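Local coordinates for natterin-like protein (Lethenteron camtschaticum, PDB 6IUL) that probably acts as a cytotoxic pore-forming immune protein of the lamprey, joining a jacalin-like lectin domain to an aerolysin-type pore-forming region, at residues A[174-179]-A[262-267]; A[181-186]-A[253-258]. All coordinates share one frame; numbering follows the deposited sequence.

Overall arrangement
Both contacts are antiparallel strand pairings at the far end of the elongated pore-forming region, their centres about 11 Å apart and about 49 and 56 Å from the centre of the chain. Contact 1 joins strands 166-178 and 260-285; contact 2 joins strands 184-200 and 241-256, the chain neighbours of the first two, and lies within the chain segment that contact 1 spans. Contact 1 is partly buried, with half of its touching residues enclosed, whereas contact 2 is a surface contact in which loop residues add methyl contacts beyond the end of the ladder. The valine and tyrosine faces of the two pairs meet, with Tyr176 against Tyr186, and Asn178 ties them through a probable hydrogen bond to Val256.

Contact 1 of 2, residues A[174-179]-A[262-267]; sequences MEYKND and VTVVAN
Tyr176 and Val262 face each other as a hydrogen-bonded pair of an antiparallel beta ladder, part of the long twisted sheet of the aerolysin-type region. Tyr176 N donates to Val262 O at 2.8 Å, and Val262 N returns a bond of the same length to Tyr176 O. Two residues along, Met174 and Val264 form a second such pair, in which Val264 N reaches Met174 O almost straight, with an angle of 178° at the hydrogen. Between them, Glu175 and Thr263 make the non-hydrogen-bonded pair, and their CA atoms draw in to 4.4 Å.

On the face of Met174, Tyr176, Val262 and Val264, the phenol supplies the main side-chain contact. With its CG anti to the carbonyl carbon (chi1 -59°), the ring reaches Val264, whose CG2 meets CE2 of Tyr176 at 3.8 Å, at the ring edge and near its plane. Val262 O also lies at that edge, near CD2. The same ring meets that of Tyr186, the two planes inclined by about 35°, and touches Val254 and Val256, while Phe188 packs on Val264, so strands 184-200 and 241-256 pack over this face. The end of Met174 leads away, onto Ile117 of the second subunit.

The other face is more polar and partly exposed. The extended chain of Glu175 passes Thr263 obliquely, and its OE1 makes a weak, long ion pair with Lys116 of the second subunit. Glu175 CG stands 4.0 Å from Thr263 OG1, while Thr263 CG2 lies 3.8 Å from the backbone oxygen Met174 O of the opposite strand.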
loop_
_atom_site.group_PDB
_atom_site.type_symbol
_atom_site.label_atom_id
_atom_site.label_comp_id
_atom_site.label_asym_id
_atom_site.label_seq_id
_atom_site.Cartn_x
_atom_site.Cartn_y
_atom_site.Cartn_z
ATOM N N MET A 174 14.860 -30.258 -9.624
ATOM C CA MET A 174 14.857 -30.914 -10.914
ATOM C C MET A 174 16.041 -31.888 -10.972
ATOM O O MET A 174 17.104 -31.663 -10.387
ATOM C CB MET A 174 14.925 -29.838 -12.016
ATOM C CG MET A 174 14.811 -30.314 -13.443
ATOM S SD MET A 174 13.571 -31.595 -13.690
ATOM C CE MET A 174 14.010 -32.113 -15.362
ATOM N N GLU A 175 15.879 -32.951 -11.723
ATOM C CA GLU A 175 16.946 -33.956 -11.816
ATOM C C GLU A 175 17.352 -34.167 -13.292
ATOM O O GLU A 175 16.506 -34.197 -14.194
ATOM C CB GLU A 175 16.463 -35.268 -11.206
ATOM C CG GLU A 175 17.488 -36.398 -11.203
ATOM C CD GLU A 175 16.884 -37.713 -10.669
ATOM O OE1 GLU A 175 16.850 -37.873 -9.431
ATOM O OE2 GLU A 175 16.408 -38.529 -11.473
ATOM N N TYR A 176 18.651 -34.281 -13.507
ATOM C CA TYR A 176 19.216 -34.467 -14.842
ATOM C C TYR A 176 20.007 -35.757 -14.819
ATOM O O TYR A 176 20.961 -35.883 -14.040
ATOM C CB TYR A 176 20.137 -33.287 -15.195
ATOM C CG TYR A 176 19.420 -31.971 -15.176
ATOM C CD1 TYR A 176 18.661 -31.556 -16.274
ATOM C CD2 TYR A 176 19.454 -31.153 -14.065
ATOM C CE1 TYR A 176 17.977 -30.345 -16.271
ATOM C CE2 TYR A 176 18.743 -29.957 -14.039
ATOM C CZ TYR A 176 18.008 -29.558 -15.125
ATOM O OH TYR A 176 17.296 -28.381 -15.050
ATOM N N LYS A 177 19.596 -36.722 -15.620
ATOM C CA LYS A 177 20.264 -38.002 -15.647
ATOM C C LYS A 177 20.890 -38.246 -17.034
ATOM O O LYS A 177 20.205 -38.194 -18.046
ATOM C CB LYS A 177 19.306 -39.123 -15.270
ATOM C CG LYS A 177 20.087 -40.393 -14.928
ATOM C CD LYS A 177 19.238 -41.635 -14.672
ATOM C CE LYS A 177 20.109 -42.696 -13.968
ATOM N NZ LYS A 177 19.564 -44.083 -14.026
ATOM N N ASN A 178 22.191 -38.506 -17.049
ATOM C CA ASN A 178 22.958 -38.680 -18.289
ATOM C C ASN A 178 23.321 -40.146 -18.433
ATOM O O ASN A 178 24.259 -40.658 -17.781
ATOM C CB ASN A 178 24.238 -37.827 -18.300
ATOM C CG ASN A 178 25.002 -37.911 -19.623
ATOM O OD1 ASN A 178 24.578 -38.621 -20.529
ATOM N ND2 ASN A 178 26.101 -37.147 -19.752
ATOM N N ASP A 179 22.539 -40.813 -19.280
ATOM C CA ASP A 179 22.676 -42.238 -19.527
ATOM C C ASP A 179 23.501 -42.486 -20.793
ATOM O O ASP A 179 23.691 -43.642 -21.201
ATOM C CB ASP A 179 21.297 -42.874 -19.680
ATOM C CG ASP A 179 20.617 -43.147 -18.335
ATOM O OD1 ASP A 179 21.240 -43.203 -17.255
ATOM O OD2 ASP A 179 19.406 -43.382 -18.375
ATOM N N VAL A 262 22.652 -35.461 -11.819
ATOM C CA VAL A 262 22.840 -34.189 -11.113
ATOM C C VAL A 262 21.450 -33.729 -10.672
ATOM O O VAL A 262 20.510 -33.648 -11.482
ATOM C CB VAL A 262 23.503 -33.113 -11.969
ATOM C CG1 VAL A 262 23.572 -31.794 -11.214
ATOM C CG2 VAL A 262 24.896 -33.539 -12.356
ATOM N N THR A 263 21.309 -33.451 -9.394
ATOM C CA THR A 263 20.025 -33.027 -8.849
ATOM C C THR A 263 20.231 -31.574 -8.442
ATOM O O THR A 263 21.194 -31.217 -7.749
ATOM C CB THR A 263 19.581 -33.902 -7.638
ATOM O OG1 THR A 263 19.538 -35.304 -8.004
ATOM C CG2 THR A 263 18.195 -33.549 -7.215
ATOM N N VAL A 264 19.348 -30.712 -8.909
ATOM C CA VAL A 264 19.480 -29.258 -8.662
ATOM C C VAL A 264 18.320 -28.783 -7.828
ATOM O O VAL A 264 17.136 -29.029 -8.150
ATOM C CB VAL A 264 19.479 -28.484 -9.966
ATOM C CG1 VAL A 264 19.576 -26.996 -9.717
ATOM C CG2 VAL A 264 20.605 -28.972 -10.856
ATOM N N VAL A 265 18.658 -28.124 -6.737
ATOM C CA VAL A 265 17.627 -27.525 -5.860
ATOM C C VAL A 265 17.847 -26.028 -5.795
ATOM O O VAL A 265 18.934 -25.566 -5.469
ATOM C CB VAL A 265 17.681 -28.097 -4.455
ATOM C CG1 VAL A 265 16.622 -27.452 -3.592
ATOM C CG2 VAL A 265 17.484 -29.615 -4.491
ATOM N N ALA A 266 16.802 -25.282 -6.142
ATOM C CA ALA A 266 16.805 -23.836 -6.003
ATOM C C ALA A 266 16.181 -23.398 -4.682
ATOM O O ALA A 266 15.088 -23.864 -4.311
ATOM C CB ALA A 266 16.076 -23.167 -7.179
ATOM N N ASN A 267 16.884 -22.468 -4.045
ATOM C CA ASN A 267 16.551 -21.934 -2.712
ATOM C C ASN A 267 16.545 -20.385 -2.688
ATOM O O ASN A 267 17.093 -19.715 -3.576
ATOM C CB ASN A 267 17.555 -22.399 -1.660
ATOM C CG ASN A 267 17.621 -23.897 -1.545
ATOM O OD1 ASN A 267 16.627 -24.553 -1.185
ATOM N ND2 ASN A 267 18.800 -24.472 -1.877
#

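Contact 2 of 2, residues A[181-186]-A[253-258]; sequences SIVQSY and PVTVPT
Segments 181-186 and 253-258 run antiparallel, the strand axes 4.6 Å apart at closest and 158° between their directions, and are joined by two hydrogen-bonded pairs, Gln184 with Val256 and Tyr186 with Val254. The bond from Val254 N to Tyr186 O is the shortest of the four at 2.7 Å, yet its donor sits 27° off the carbonyl plane. Val256 O takes two hydrogen bonds, from Gln184 N and from Asn178 ND2 of the adjacent strand pair. Ser185 and Thr255 form the intervening non-hydrogen-bonded pair, where Ser185 CA approaches Val254 O at 3.4 Å in a CA-H...O contact.

On the face shared by Gln184, Tyr186, Val254 and Val256, the aromatic ring, its CG anti to the carbonyl carbon, reaches diagonally to Val256, the next residue on that face after its partner Val254. CD1 and CE1 of Tyr186 both lie 3.9 Å from Val256 CG2, which approaches the ring obliquely. This is a beta ladder of the aerolysin-type region, at the end of the elongated sheet; Val254 and Val256 turn their side chains onto Tyr176, Val262 and, for Val254, Val264.

The face of Ser185 and Thr255 is exposed, and the hydroxyl atoms Ser185 OG and Thr255 OG1 stand 4.0 Å apart. Beside them Val183, just before its strand begins, sends CG2, anti to its own N, obliquely to Thr255 CG2 at 3.5 Å. Beyond the ladder, the CB of Thr258 is directed toward 181-186, and its CG2 methyl lies against the backbone of Ser181 and Ile182, 3.2 Å from Ser181 O.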
loop_
_atom_site.group_PDB
_atom_site.type_symbol
_atom_site.label_atom_id
_atom_site.label_comp_id
_atom_site.label_asym_id
_atom_site.label_seq_id
_atom_site.Cartn_x
_atom_site.Cartn_y
_atom_site.Cartn_z
ATOM N N SER A 181 27.169 -41.689 -23.274
ATOM C CA SER A 181 28.607 -41.876 -23.127
ATOM C C SER A 181 29.374 -40.586 -23.333
ATOM O O SER A 181 30.578 -40.610 -23.295
ATOM C CB SER A 181 29.070 -42.945 -24.134
ATOM O OG SER A 181 28.737 -42.506 -25.465
ATOM N N ILE A 182 28.675 -39.456 -23.478
ATOM C CA ILE A 182 29.325 -38.155 -23.509
ATOM C C ILE A 182 28.615 -37.150 -22.571
ATOM O O ILE A 182 27.378 -37.202 -22.374
ATOM C CB ILE A 182 29.359 -37.584 -24.950
ATOM C CG1 ILE A 182 30.238 -36.342 -24.989
ATOM C CG2 ILE A 182 27.953 -37.297 -25.473
ATOM C CD1 ILE A 182 31.651 -36.551 -24.433
ATOM N N VAL A 183 29.408 -36.247 -22.014
ATOM C CA VAL A 183 28.915 -35.212 -21.142
ATOM C C VAL A 183 27.748 -34.461 -21.763
ATOM O O VAL A 183 27.755 -34.134 -22.953
ATOM C CB VAL A 183 30.042 -34.245 -20.727
ATOM C CG1 VAL A 183 30.762 -33.683 -21.935
ATOM C CG2 VAL A 183 29.490 -33.096 -19.909
ATOM N N GLN A 184 26.721 -34.218 -20.964
ATOM C CA GLN A 184 25.583 -33.472 -21.481
ATOM C C GLN A 184 25.482 -32.138 -20.728
ATOM O O GLN A 184 25.922 -31.949 -19.577
ATOM C CB GLN A 184 24.279 -34.232 -21.338
ATOM C CG GLN A 184 24.118 -35.539 -22.092
ATOM C CD GLN A 184 22.850 -36.337 -21.585
ATOM O OE1 GLN A 184 22.368 -36.134 -20.442
ATOM N NE2 GLN A 184 22.328 -37.244 -22.410
ATOM N N SER A 185 24.838 -31.193 -21.371
ATOM C CA SER A 185 24.703 -29.890 -20.794
ATOM C C SER A 185 23.251 -29.418 -20.942
ATOM O O SER A 185 22.661 -29.613 -21.969
ATOM C CB SER A 185 25.729 -28.991 -21.451
ATOM O OG SER A 185 25.891 -27.867 -20.617
ATOM N N TYR A 186 22.680 -28.866 -19.884
ATOM C CA TYR A 186 21.242 -28.486 -19.835
ATOM C C TYR A 186 21.080 -27.132 -19.220
ATOM O O TYR A 186 21.995 -26.627 -18.633
ATOM C CB TYR A 186 20.449 -29.444 -18.918
ATOM C CG TYR A 186 20.457 -30.894 -19.301
ATOM C CD1 TYR A 186 21.469 -31.724 -18.882
ATOM C CD2 TYR A 186 19.433 -31.441 -20.061
ATOM C CE1 TYR A 186 21.479 -33.064 -19.226
ATOM C CE2 TYR A 186 19.415 -32.785 -20.376
ATOM C CZ TYR A 186 20.442 -33.579 -19.964
ATOM O OH TYR A 186 20.424 -34.927 -20.269
ATOM N N PRO A 253 23.565 -22.952 -16.680
ATOM C CA PRO A 253 23.789 -24.246 -17.287
ATOM C C PRO A 253 24.143 -25.318 -16.237
ATOM O O PRO A 253 24.825 -25.046 -15.257
ATOM C CB PRO A 253 24.981 -23.983 -18.220
ATOM C CG PRO A 253 25.738 -22.872 -17.533
ATOM C CD PRO A 253 24.673 -22.003 -16.931
ATOM N N VAL A 254 23.717 -26.535 -16.503
ATOM C CA VAL A 254 24.009 -27.680 -15.661
ATOM C C VAL A 254 24.767 -28.710 -16.491
ATOM O O VAL A 254 24.284 -29.178 -17.514
ATOM C CB VAL A 254 22.688 -28.308 -15.166
ATOM C CG1 VAL A 254 22.949 -29.535 -14.320
ATOM C CG2 VAL A 254 21.863 -27.270 -14.382
ATOM N N THR A 255 25.960 -29.060 -16.049
ATOM C CA THR A 255 26.787 -30.031 -16.753
ATOM C C THR A 255 26.695 -31.373 -16.050
ATOM O O THR A 255 26.894 -31.452 -14.855
ATOM C CB THR A 255 28.225 -29.562 -16.776
ATOM O OG1 THR A 255 28.281 -28.342 -17.484
ATOM C CG2 THR A 255 29.095 -30.508 -17.530
ATOM N N VAL A 256 26.355 -32.422 -16.790
ATOM C CA VAL A 256 26.180 -33.754 -16.216
ATOM C C VAL A 256 27.175 -34.720 -16.863
ATOM O O VAL A 256 27.126 -34.948 -18.070
ATOM C CB VAL A 256 24.771 -34.261 -16.427
ATOM C CG1 VAL A 256 24.564 -35.546 -15.614
ATOM C CG2 VAL A 256 23.769 -33.174 -16.074
ATOM N N PRO A 257 28.107 -35.254 -16.066
ATOM C CA PRO A 257 29.098 -36.238 -16.573
ATOM C C PRO A 257 28.413 -37.499 -17.091
ATOM O O PRO A 257 27.241 -37.718 -16.797
ATOM C CB PRO A 257 29.961 -36.572 -15.337
ATOM C CG PRO A 257 29.779 -35.419 -14.398
ATOM C CD PRO A 257 28.393 -34.833 -14.689
ATOM N N THR A 258 29.126 -38.306 -17.868
ATOM C CA THR A 258 28.607 -39.576 -18.392
ATOM C C THR A 258 28.197 -40.535 -17.280
ATOM O O THR A 258 28.945 -40.736 -16.304
ATOM C CB THR A 258 29.649 -40.311 -19.282
ATOM O OG1 THR A 258 30.823 -40.583 -18.531
ATOM C CG2 THR A 258 30.135 -39.449 -20.354
#